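Local coordinates for maltose-binding protein MalE1 (Thermotoga maritima, PDB 6DTU) that binds maltotetraose in a cleft and probably delivers such maltodextrins to a membrane transporter, as a periplasmic-type solute-binding protein, at residues 112-117 with 319-324; 232-237 with 298-303; 290-295 with 303-308. All blocks are in the same frame, centred on the assembly; numbering follows the deposited sequence. Where two conformers were deposited one is given.

Contact 1: 112-117 with 319-324; sequences ALIYNK and VGFTLS
The F321 ring meets strand 112-116 at two places: I114 CD1 lies at its edge, near the ring plane, 4.1 Å from F321 CZ, while the methyl of A112 comes in obliquely, with A112 CB 3.8 Å from F321 CD1. The phenyl reaches the strand because F321 CG stands anti to its own carbonyl carbon (chi1 -73°), which carries the ring from helix 316-326 across to the strand. I114 and F321 slant across one another. P230, V245 and L302 also pack on the F321 side chain. Nearly a turn further along the helix, S324 CB packs against A112 CB at 3.7 Å. The hydroxyl of S324 is turned anti to its backbone N (chi1 -176°) and is hydrogen-bonded to the carbonyl O of I111, just before the strand. Strand 112-116 is an inner strand of a four-stranded mixed sheet, between 223-228 and 243-246, and residues 319-324 of helix 316-326 run roughly antiparallel to it, the two short axes 8.6 Å apart at closest approach. No hydrogen bond joins the two segments, and all four touching residues are buried; the contact therefore rests on close apolar packing, with the one serine hydroxyl satisfied by the backbone beside it.

Contact 2: 232-237 with 298-303; sequences AIKAYK and GDPRLP. With GLC (alpha-D-glucopyranose), chain C.
K234 and P300 meet through their aliphatic parts: K234 CB lies 4.0 Å from P300 CD, the ring carbon next to the proline nitrogen. K234 loses more surface to this contact than any other residue, with P300 second and G298 third. The lysine chain then runs past the end of helix 289-298, where its CD sits 3.5 Å from G298 O. CG is anti to the backbone N (chi1 -175°) and the chain stays extended as far as CE, which carries CD from beside the proline ring to the carbonyl O of G298. The last bond turns (chi4 -56°), and the ammonium group finds its salt-bridge partner in D238 on its own helix, not in the facing loop. No hydrogen bond links the two segments. The loop belongs to the sugar cleft of this periplasmic binding protein fold: after leaving helix 289-298 it passes through D299, P300 and R301 into the short strand 302-303, and R301 lines the glycan pocket. R301 NH1 donates to GLC O3 at 2.9 Å and R301 NH2 to GLC O2 at 3.1 Å, both bonds fairly straight. D299 steadies the guanidinium as a second-shell residue. R301 NE and NH2 both donate to D299 OD1, at 2.9 Å from NE, side-on and close to the guanidinium plane; a weak bond from NH2 to D299 OD2 adds to the grip. E109 forms a salt bridge with R301 NH1, and Y106 OH is hydrogen-bonded to D299 OD2.

Contact 3: 290-295 with 303-308; sequences ETMYRI and PSRKDV
Helix 289-298, the short strand 302-303 and helix 306-312 follow one another in the chain, and the start of the last packs back against the first, with R305 at its N-cap position. V308 loses the most surface here, and its two methyls divide between neighbouring residues of helix 289-298: V308 CG2 rests 3.9 Å from M292 CB, and V308 CG1 lies 3.8 Å from Y293 CA, also touching CB and CD1 of that tyrosine. CG1 is anti to the valine's backbone N (chi1 175°), which sets one methyl toward each residue. The Y293 and V308 side chains slant across each other, and the methyl meets the tyrosine ring obliquely. M292 is bent at chi2 (-76°), so its sulfur end turns away from this contact while CG remains 4.1 Å from R305 CD; the two chains cross at about a right angle. Beyond that methylene, the R305 guanidinium grips D307 side-on: R305 NE donates to D307 OD1 at 2.7 Å and R305 NH2 to D307 OD2 at 2.9 Å, both nearly straight and close to the guanidinium plane. R305 NH1 reaches D83 and the carbonyl O of A287. An alanine here would remove CD and the guanidinium, would probably open a gap beside M292 and is likely to leave D307 and D83 without their charged mate. Around the contact, M292 also packs on I104 and Y106 of strand 100-109, while T291, R294 and I295, along one face of helix 289-298, pack on helix 14-28.

Overall arrangement
The chain from helix 289-298 through strand 302-303 and helix 306-312 to helix 316-326 strings the three contacts together. Contacts 2 and 3 share P303, with centres 14 Å apart, and do not otherwise touch. Contact 1 abuts contact 2, centres 12 Å apart: I114 CD1 lies 3.8 Å from I233 CD1, F321 CE2 lies 3.8 Å from I233 CG1, and L302 packs on both F321 and T322. Contacts 1 and 3 stay separate, nearest atoms about 8 Å apart. Contact 2 holds R301 in the glycan pocket, whereas the F321 side chain of contact 1 is about 11 Å from a bound glucose.

Contact 1: 112-117 with 319-324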
loop_
_atom_site.group_PDB
_atom_site.type_symbol
_atom_site.label_atom_id
_atom_site.label_comp_id
_atom_site.label_asym_id
_atom_site.label_seq_id
_atom_site.Cartn_x
_atom_site.Cartn_y
_atom_site.Cartn_z
ATOM N N ALA A 112 -3.258 -0.204 -9.327
ATOM C CA ALA A 112 -3.621 -0.561 -10.690
ATOM C C ALA A 112 -4.525 0.531 -11.240
ATOM O O ALA A 112 -4.891 1.483 -10.538
ATOM C CB ALA A 112 -4.336 -1.920 -10.743
ATOM N N LEU A 113 -4.872 0.422 -12.516
ATOM C CA LEU A 113 -5.872 1.319 -13.072
ATOM C C LEU A 113 -7.245 0.811 -12.661
ATOM O O LEU A 113 -7.607 -0.333 -12.948
ATOM C CB LEU A 113 -5.776 1.382 -14.590
ATOM C CG LEU A 113 -6.714 2.340 -15.303
ATOM C CD1 LEU A 113 -6.241 3.761 -15.117
ATOM C CD2 LEU A 113 -6.719 1.957 -16.783
ATOM N N ILE A 114 -7.986 1.640 -11.935
ATOM C CA ILE A 114 -9.378 1.381 -11.608
ATOM C C ILE A 114 -10.196 2.357 -12.432
ATOM O O ILE A 114 -9.917 3.559 -12.433
ATOM C CB ILE A 114 -9.653 1.582 -10.110
ATOM C CG1 ILE A 114 -8.730 0.687 -9.293
ATOM C CG2 ILE A 114 -11.124 1.251 -9.795
ATOM C CD1 ILE A 114 -8.841 0.959 -7.829
ATOM N N TYR A 115 -11.166 1.848 -13.177
ATOM C CA TYR A 115 -11.876 2.712 -14.106
ATOM C C TYR A 115 -13.384 2.521 -14.009
ATOM O O TYR A 115 -13.875 1.432 -13.699
ATOM C CB TYR A 115 -11.363 2.519 -15.551
ATOM C CG TYR A 115 -11.555 1.099 -16.071
ATOM C CD1 TYR A 115 -12.629 0.789 -16.899
ATOM C CD2 TYR A 115 -10.686 0.067 -15.700
ATOM C CE1 TYR A 115 -12.824 -0.504 -17.366
ATOM C CE2 TYR A 115 -10.864 -1.236 -16.171
ATOM C CZ TYR A 115 -11.944 -1.511 -17.010
ATOM O OH TYR A 115 -12.157 -2.797 -17.483
ATOM N N ASN A 116 -14.119 3.614 -14.220
ATOM C CA ASN A 116 -15.582 3.612 -14.179
ATOM C C ASN A 116 -16.116 3.291 -15.574
ATOM O O ASN A 116 -15.945 4.083 -16.508
ATOM C CB ASN A 116 -16.080 4.976 -13.698
ATOM C CG ASN A 116 -17.587 5.027 -13.495
ATOM O OD1 ASN A 116 -18.344 4.334 -14.164
ATOM N ND2 ASN A 116 -18.022 5.864 -12.561
ATOM N N LYS A 117 -16.790 2.143 -15.705
ATOM C CA LYS A 117 -17.210 1.669 -17.020
ATOM C C LYS A 117 -18.291 2.540 -17.640
ATOM O O LYS A 117 -18.510 2.462 -18.855
ATOM C CB LYS A 117 -17.676 0.215 -16.946
ATOM C CG LYS A 117 -16.551 -0.781 -16.650
ATOM C CD LYS A 117 -17.089 -2.195 -16.470
ATOM C CE LYS A 117 -15.968 -3.183 -16.152
ATOM N NZ LYS A 117 -16.505 -4.548 -15.843
ATOM N N VAL A 319 -8.036 -10.927 -10.285
ATOM C CA VAL A 319 -7.276 -11.123 -11.514
ATOM C C VAL A 319 -6.603 -9.825 -11.954
ATOM O O VAL A 319 -5.419 -9.816 -12.310
ATOM C CB VAL A 319 -8.178 -11.735 -12.599
ATOM C CG1 VAL A 319 -7.476 -11.763 -13.962
ATOM C CG2 VAL A 319 -8.577 -13.134 -12.176
ATOM N N GLY A 320 -7.328 -8.706 -11.883
ATOM C CA GLY A 320 -6.762 -7.433 -12.323
ATOM C C GLY A 320 -5.598 -6.960 -11.465
ATOM O O GLY A 320 -4.561 -6.524 -11.982
ATOM N N PHE A 321 -5.756 -7.014 -10.141
ATOM C CA PHE A 321 -4.661 -6.578 -9.286
ATOM C C PHE A 321 -3.464 -7.520 -9.374
ATOM O O PHE A 321 -2.323 -7.065 -9.272
ATOM C CB PHE A 321 -5.141 -6.396 -7.834
ATOM C CG PHE A 321 -6.002 -5.167 -7.634
ATOM C CD1 PHE A 321 -5.471 -3.891 -7.758
ATOM C CD2 PHE A 321 -7.351 -5.294 -7.355
ATOM C CE1 PHE A 321 -6.267 -2.768 -7.596
ATOM C CE2 PHE A 321 -8.151 -4.171 -7.200
ATOM C CZ PHE A 321 -7.605 -2.920 -7.323
ATOM N N THR A 322 -3.708 -8.820 -9.566
ATOM C CA THR A 322 -2.618 -9.771 -9.745
ATOM C C THR A 322 -1.823 -9.455 -11.008
ATOM O O THR A 322 -0.590 -9.472 -10.987
ATOM C CB THR A 322 -3.204 -11.189 -9.770
ATOM O OG1 THR A 322 -3.819 -11.466 -8.506
ATOM C CG2 THR A 322 -2.145 -12.234 -10.013
ATOM N N LEU A 323 -2.511 -9.144 -12.110
ATOM C CA LEU A 323 -1.820 -8.725 -13.327
ATOM C C LEU A 323 -0.947 -7.502 -13.080
ATOM O O LEU A 323 0.165 -7.402 -13.606
ATOM C CB LEU A 323 -2.836 -8.430 -14.432
ATOM C CG LEU A 323 -3.513 -9.625 -15.109
ATOM C CD1 LEU A 323 -4.493 -9.146 -16.166
ATOM C CD2 LEU A 323 -2.479 -10.575 -15.711
ATOM N N SER A 324 -1.447 -6.542 -12.300
ATOM C CA SER A 324 -0.662 -5.345 -12.022
ATOM C C SER A 324 0.533 -5.678 -11.143
ATOM O O SER A 324 1.660 -5.244 -11.425
ATOM C CB SER A 324 -1.550 -4.261 -11.383
ATOM O OG SER A 324 -0.828 -3.049 -11.194
#

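Contact 2: 232-237 with 298-303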
loop_
_atom_site.group_PDB
_atom_site.type_symbol
_atom_site.label_atom_id
_atom_site.label_comp_id
_atom_site.label_asym_id
_atom_site.label_seq_id
_atom_site.Cartn_x
_atom_site.Cartn_y
_atom_site.Cartn_z
ATOM N N ALA A 232 -9.431 0.072 -1.940
ATOM C CA ALA A 232 -10.426 1.090 -2.247
ATOM C C ALA A 232 -11.704 0.540 -2.869
ATOM O O ALA A 232 -12.703 1.266 -2.923
ATOM C CB ALA A 232 -9.809 2.147 -3.166
ATOM N N ILE A 233 -11.710 -0.731 -3.271
ATOM C CA ILE A 233 -12.719 -1.280 -4.164
ATOM C C ILE A 233 -14.052 -1.511 -3.465
ATOM O O ILE A 233 -15.119 -1.269 -4.047
ATOM C CB ILE A 233 -12.161 -2.569 -4.774
ATOM C CG1 ILE A 233 -11.110 -2.229 -5.830
ATOM C CG2 ILE A 233 -13.283 -3.485 -5.249
ATOM C CD1 ILE A 233 -11.624 -1.404 -6.926
ATOM N N LYS A 234 -14.034 -2.026 -2.232
ATOM C CA LYS A 234 -15.296 -2.319 -1.560
ATOM C C LYS A 234 -16.141 -1.069 -1.416
ATOM O O LYS A 234 -17.349 -1.092 -1.654
ATOM C CB LYS A 234 -15.056 -2.944 -0.188
ATOM C CG LYS A 234 -16.364 -3.365 0.475
ATOM C CD LYS A 234 -16.147 -4.045 1.808
ATOM C CE LYS A 234 -17.414 -4.753 2.291
ATOM N NZ LYS A 234 -18.597 -3.849 2.381
ATOM N N ALA A 235 -15.512 0.055 -1.074
ATOM C CA ALA A 235 -16.276 1.295 -0.951
ATOM C C ALA A 235 -16.855 1.717 -2.295
ATOM O O ALA A 235 -17.982 2.230 -2.365
ATOM C CB ALA A 235 -15.393 2.397 -0.355
ATOM N N TYR A 236 -16.117 1.498 -3.386
ATOM C CA TYR A 236 -16.652 1.858 -4.697
ATOM C C TYR A 236 -17.828 0.963 -5.069
ATOM O O TYR A 236 -18.830 1.428 -5.632
ATOM C CB TYR A 236 -15.561 1.793 -5.775
ATOM C CG TYR A 236 -14.334 2.633 -5.549
ATOM C CD1 TYR A 236 -14.359 3.781 -4.754
ATOM C CD2 TYR A 236 -13.135 2.268 -6.132
ATOM C CE1 TYR A 236 -13.204 4.535 -4.557
ATOM C CE2 TYR A 236 -11.976 3.020 -5.952
ATOM C CZ TYR A 236 -12.025 4.149 -5.160
ATOM O OH TYR A 236 -10.862 4.873 -4.960
ATOM N N LYS A 237 -17.725 -0.319 -4.748
ATOM C CA LYS A 237 -18.797 -1.254 -5.058
ATOM C C LYS A 237 -20.050 -0.922 -4.252
ATOM O O LYS A 237 -21.153 -0.848 -4.808
ATOM C CB LYS A 237 -18.288 -2.669 -4.760
ATOM C CG LYS A 237 -19.209 -3.807 -5.177
ATOM C CD LYS A 237 -18.683 -5.108 -4.598
ATOM C CE LYS A 237 -18.272 -6.080 -5.682
ATOM N NZ LYS A 237 -19.462 -6.667 -6.367
ATOM N N GLY A 298 -14.330 -8.788 3.997
ATOM C CA GLY A 298 -14.472 -7.462 4.570
ATOM C C GLY A 298 -13.507 -6.432 4.031
ATOM O O GLY A 298 -13.806 -5.236 4.087
ATOM N N ASP A 299 -12.377 -6.873 3.480
ATOM C CA ASP A 299 -11.306 -5.974 3.045
ATOM C C ASP A 299 -10.597 -6.670 1.889
ATOM O O ASP A 299 -9.508 -7.235 2.066
ATOM C CB ASP A 299 -10.342 -5.714 4.215
ATOM C CG ASP A 299 -9.151 -4.863 3.845
ATOM O OD1 ASP A 299 -9.144 -4.264 2.754
ATOM O OD2 ASP A 299 -8.207 -4.783 4.673
ATOM N N PRO A 300 -11.175 -6.651 0.695
ATOM C CA PRO A 300 -10.698 -7.542 -0.382
ATOM C C PRO A 300 -9.435 -7.057 -1.082
ATOM O O PRO A 300 -9.456 -6.097 -1.864
ATOM C CB PRO A 300 -11.899 -7.624 -1.335
ATOM C CG PRO A 300 -12.623 -6.341 -1.137
ATOM C CD PRO A 300 -12.456 -5.993 0.327
ATOM N N ARG A 301 -8.329 -7.760 -0.822
ATOM C CA ARG A 301 -7.057 -7.542 -1.517
ATOM C C ARG A 301 -6.617 -8.867 -2.159
ATOM O O ARG A 301 -7.461 -9.549 -2.758
ATOM C CB ARG A 301 -6.024 -6.917 -0.560
ATOM C CG ARG A 301 -6.617 -5.712 0.168
ATOM C CD ARG A 301 -5.653 -4.993 1.089
ATOM N NE ARG A 301 -6.370 -4.115 2.024
ATOM C CZ ARG A 301 -5.869 -3.026 2.599
ATOM N NH1 ARG A 301 -4.623 -2.596 2.324
ATOM N NH2 ARG A 301 -6.636 -2.367 3.471
ATOM N N LEU A 302 -5.339 -9.268 -2.041
ATOM C CA LEU A 302 -4.871 -10.530 -2.625
ATOM C C LEU A 302 -4.442 -11.452 -1.482
ATOM O O LEU A 302 -3.324 -11.310 -0.970
ATOM C CB LEU A 302 -3.703 -10.280 -3.597
ATOM C CG LEU A 302 -3.972 -9.329 -4.776
ATOM C CD1 LEU A 302 -2.729 -9.062 -5.610
ATOM C CD2 LEU A 302 -5.068 -9.842 -5.661
ATOM N N PRO A 303 -5.272 -12.418 -1.056
ATOM C CA PRO A 303 -4.980 -13.154 0.191
ATOM C C PRO A 303 -3.620 -13.836 0.232
ATOM O O PRO A 303 -3.177 -14.432 -0.746
ATOM C CB PRO A 303 -6.134 -14.158 0.292
ATOM C CG PRO A 303 -7.291 -13.414 -0.379
ATOM C CD PRO A 303 -6.641 -12.675 -1.538
HETATM C C1 GLC C . -6.310 2.549 3.784
HETATM C C2 GLC C . -5.658 1.250 3.520
HETATM C C3 GLC C . -4.199 1.385 3.360
HETATM C C4 GLC C . -3.863 2.348 2.275
HETATM C C5 GLC C . -4.448 3.748 2.602
HETATM C C6 GLC C . -4.352 4.665 1.549
HETATM O O1 GLC C . -5.898 3.046 5.017
HETATM O O2 GLC C . -5.975 0.377 4.652
HETATM O O3 GLC C . -3.684 0.040 3.047
HETATM O O4 GLC C . -2.420 2.462 2.150
HETATM O O5 GLC C . -5.959 3.519 2.764
HETATM O O6 GLC C . -4.787 5.946 2.016
#

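Contact 3: 290-295 with 303-308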
loop_
_atom_site.group_PDB
_atom_site.type_symbol
_atom_site.label_atom_id
_atom_site.label_comp_id
_atom_site.label_asym_id
_atom_site.label_seq_id
_atom_site.Cartn_x
_atom_site.Cartn_y
_atom_site.Cartn_z
ATOM N N GLU A 290 -10.976 -19.878 7.598
ATOM C CA GLU A 290 -12.236 -19.142 7.574
ATOM C C GLU A 290 -12.030 -17.684 7.953
ATOM O O GLU A 290 -12.604 -16.785 7.332
ATOM C CB GLU A 290 -13.237 -19.785 8.519
ATOM C CG GLU A 290 -13.997 -20.921 7.898
ATOM C CD GLU A 290 -15.260 -21.198 8.668
ATOM O OE1 GLU A 290 -16.129 -20.299 8.707
ATOM O OE2 GLU A 290 -15.353 -22.285 9.273
ATOM N N THR A 291 -11.213 -17.429 8.975
ATOM C CA THR A 291 -11.054 -16.054 9.421
ATOM C C THR A 291 -10.360 -15.217 8.373
ATOM O O THR A 291 -10.746 -14.068 8.145
ATOM C CB THR A 291 -10.267 -15.990 10.713
ATOM O OG1 THR A 291 -10.779 -16.984 11.593
ATOM C CG2 THR A 291 -10.455 -14.620 11.321
ATOM N N MET A 292 -9.349 -15.792 7.703
ATOM C CA MET A 292 -8.641 -15.061 6.658
ATOM C C MET A 292 -9.554 -14.785 5.473
ATOM O O MET A 292 -9.457 -13.724 4.839
ATOM C CB MET A 292 -7.389 -15.846 6.258
ATOM C CG MET A 292 -6.260 -15.675 7.243
ATOM S SD MET A 292 -5.515 -14.059 6.999
ATOM C CE MET A 292 -4.331 -13.951 8.360
ATOM N N TYR A 293 -10.472 -15.704 5.183
ATOM C CA TYR A 293 -11.418 -15.475 4.102
ATOM C C TYR A 293 -12.435 -14.405 4.485
ATOM O O TYR A 293 -12.763 -13.542 3.663
ATOM C CB TYR A 293 -12.048 -16.810 3.701
ATOM C CG TYR A 293 -13.002 -16.779 2.537
ATOM C CD1 TYR A 293 -12.665 -16.125 1.371
ATOM C CD2 TYR A 293 -14.182 -17.517 2.563
ATOM C CE1 TYR A 293 -13.530 -16.119 0.268
ATOM C CE2 TYR A 293 -15.042 -17.526 1.476
ATOM C CZ TYR A 293 -14.713 -16.835 0.339
ATOM O OH TYR A 293 -15.562 -16.856 -0.735
ATOM N N ARG A 294 -12.898 -14.419 5.741
ATOM C CA ARG A 294 -13.784 -13.370 6.227
ATOM C C ARG A 294 -13.108 -12.006 6.183
ATOM O O ARG A 294 -13.758 -11.009 5.867
ATOM C CB ARG A 294 -14.289 -13.693 7.627
ATOM C CG ARG A 294 -15.229 -14.854 7.610
ATOM C CD ARG A 294 -15.590 -15.274 9.011
ATOM N NE ARG A 294 -16.277 -14.203 9.692
ATOM C CZ ARG A 294 -16.500 -14.162 10.998
ATOM N NH1 ARG A 294 -16.088 -15.144 11.778
ATOM N NH2 ARG A 294 -17.127 -13.116 11.517
ATOM N N ILE A 295 -11.808 -11.945 6.501
ATOM C CA ILE A 295 -11.057 -10.699 6.361
ATOM C C ILE A 295 -11.031 -10.245 4.908
ATOM O O ILE A 295 -11.266 -9.066 4.611
ATOM C CB ILE A 295 -9.645 -10.814 6.979
ATOM C CG1 ILE A 295 -9.740 -10.879 8.511
ATOM C CG2 ILE A 295 -8.765 -9.618 6.567
ATOM C CD1 ILE A 295 -8.443 -11.257 9.164
ATOM N N PRO A 303 -5.272 -12.418 -1.056
ATOM C CA PRO A 303 -4.980 -13.154 0.191
ATOM C C PRO A 303 -3.620 -13.836 0.232
ATOM O O PRO A 303 -3.177 -14.432 -0.746
ATOM C CB PRO A 303 -6.134 -14.158 0.292
ATOM C CG PRO A 303 -7.291 -13.414 -0.379
ATOM C CD PRO A 303 -6.641 -12.675 -1.538
ATOM N N SER A 304 -2.957 -13.727 1.389
ATOM C CA SER A 304 -1.651 -14.345 1.614
ATOM C C SER A 304 -1.722 -15.780 2.096
ATOM O O SER A 304 -0.716 -16.493 2.009
ATOM C CB SER A 304 -0.798 -13.510 2.570
ATOM O OG SER A 304 -0.458 -12.270 1.981
ATOM N N ARG A 305 -2.870 -16.228 2.592
ATOM C CA ARG A 305 -3.004 -17.615 2.992
ATOM C C ARG A 305 -3.390 -18.356 1.717
ATOM O O ARG A 305 -4.337 -17.965 1.032
ATOM C CB ARG A 305 -4.116 -17.732 4.038
ATOM C CG ARG A 305 -4.267 -19.155 4.545
ATOM C CD ARG A 305 -5.167 -19.354 5.741
ATOM N NE ARG A 305 -5.466 -20.768 5.718
ATOM C CZ ARG A 305 -5.234 -21.635 6.693
ATOM N NH1 ARG A 305 -4.717 -21.253 7.860
ATOM N NH2 ARG A 305 -5.527 -22.899 6.477
ATOM N N LYS A 306 -2.620 -19.401 1.382
ATOM C CA LYS A 306 -2.715 -20.012 0.053
ATOM C C LYS A 306 -4.116 -20.558 -0.231
ATOM O O LYS A 306 -4.675 -20.335 -1.313
ATOM C CB LYS A 306 -1.660 -21.117 -0.072
ATOM C CG LYS A 306 -1.680 -21.930 -1.368
ATOM C CD LYS A 306 -0.641 -23.074 -1.331
ATOM C CE LYS A 306 -1.136 -24.210 -0.444
ATOM N NZ LYS A 306 -0.037 -25.099 -0.040
ATOM N N ASP A 307 -4.709 -21.245 0.740
ATOM C CA ASP A 307 -6.019 -21.832 0.511
ATOM C C ASP A 307 -7.148 -20.807 0.442
ATOM O O ASP A 307 -8.261 -21.159 0.030
ATOM C CB ASP A 307 -6.313 -23.013 1.452
ATOM C CG ASP A 307 -6.250 -22.666 2.926
ATOM O OD1 ASP A 307 -6.320 -21.469 3.273
ATOM O OD2 ASP A 307 -6.168 -23.623 3.744
ATOM N N VAL A 308 -6.920 -19.592 0.925
ATOM C CA VAL A 308 -7.873 -18.509 0.758
ATOM C C VAL A 308 -7.711 -17.860 -0.613
ATOM O O VAL A 308 -8.704 -17.565 -1.293
ATOM C CB VAL A 308 -7.738 -17.514 1.925
ATOM C CG1 VAL A 308 -8.644 -16.310 1.679
ATOM C CG2 VAL A 308 -8.083 -18.241 3.241
#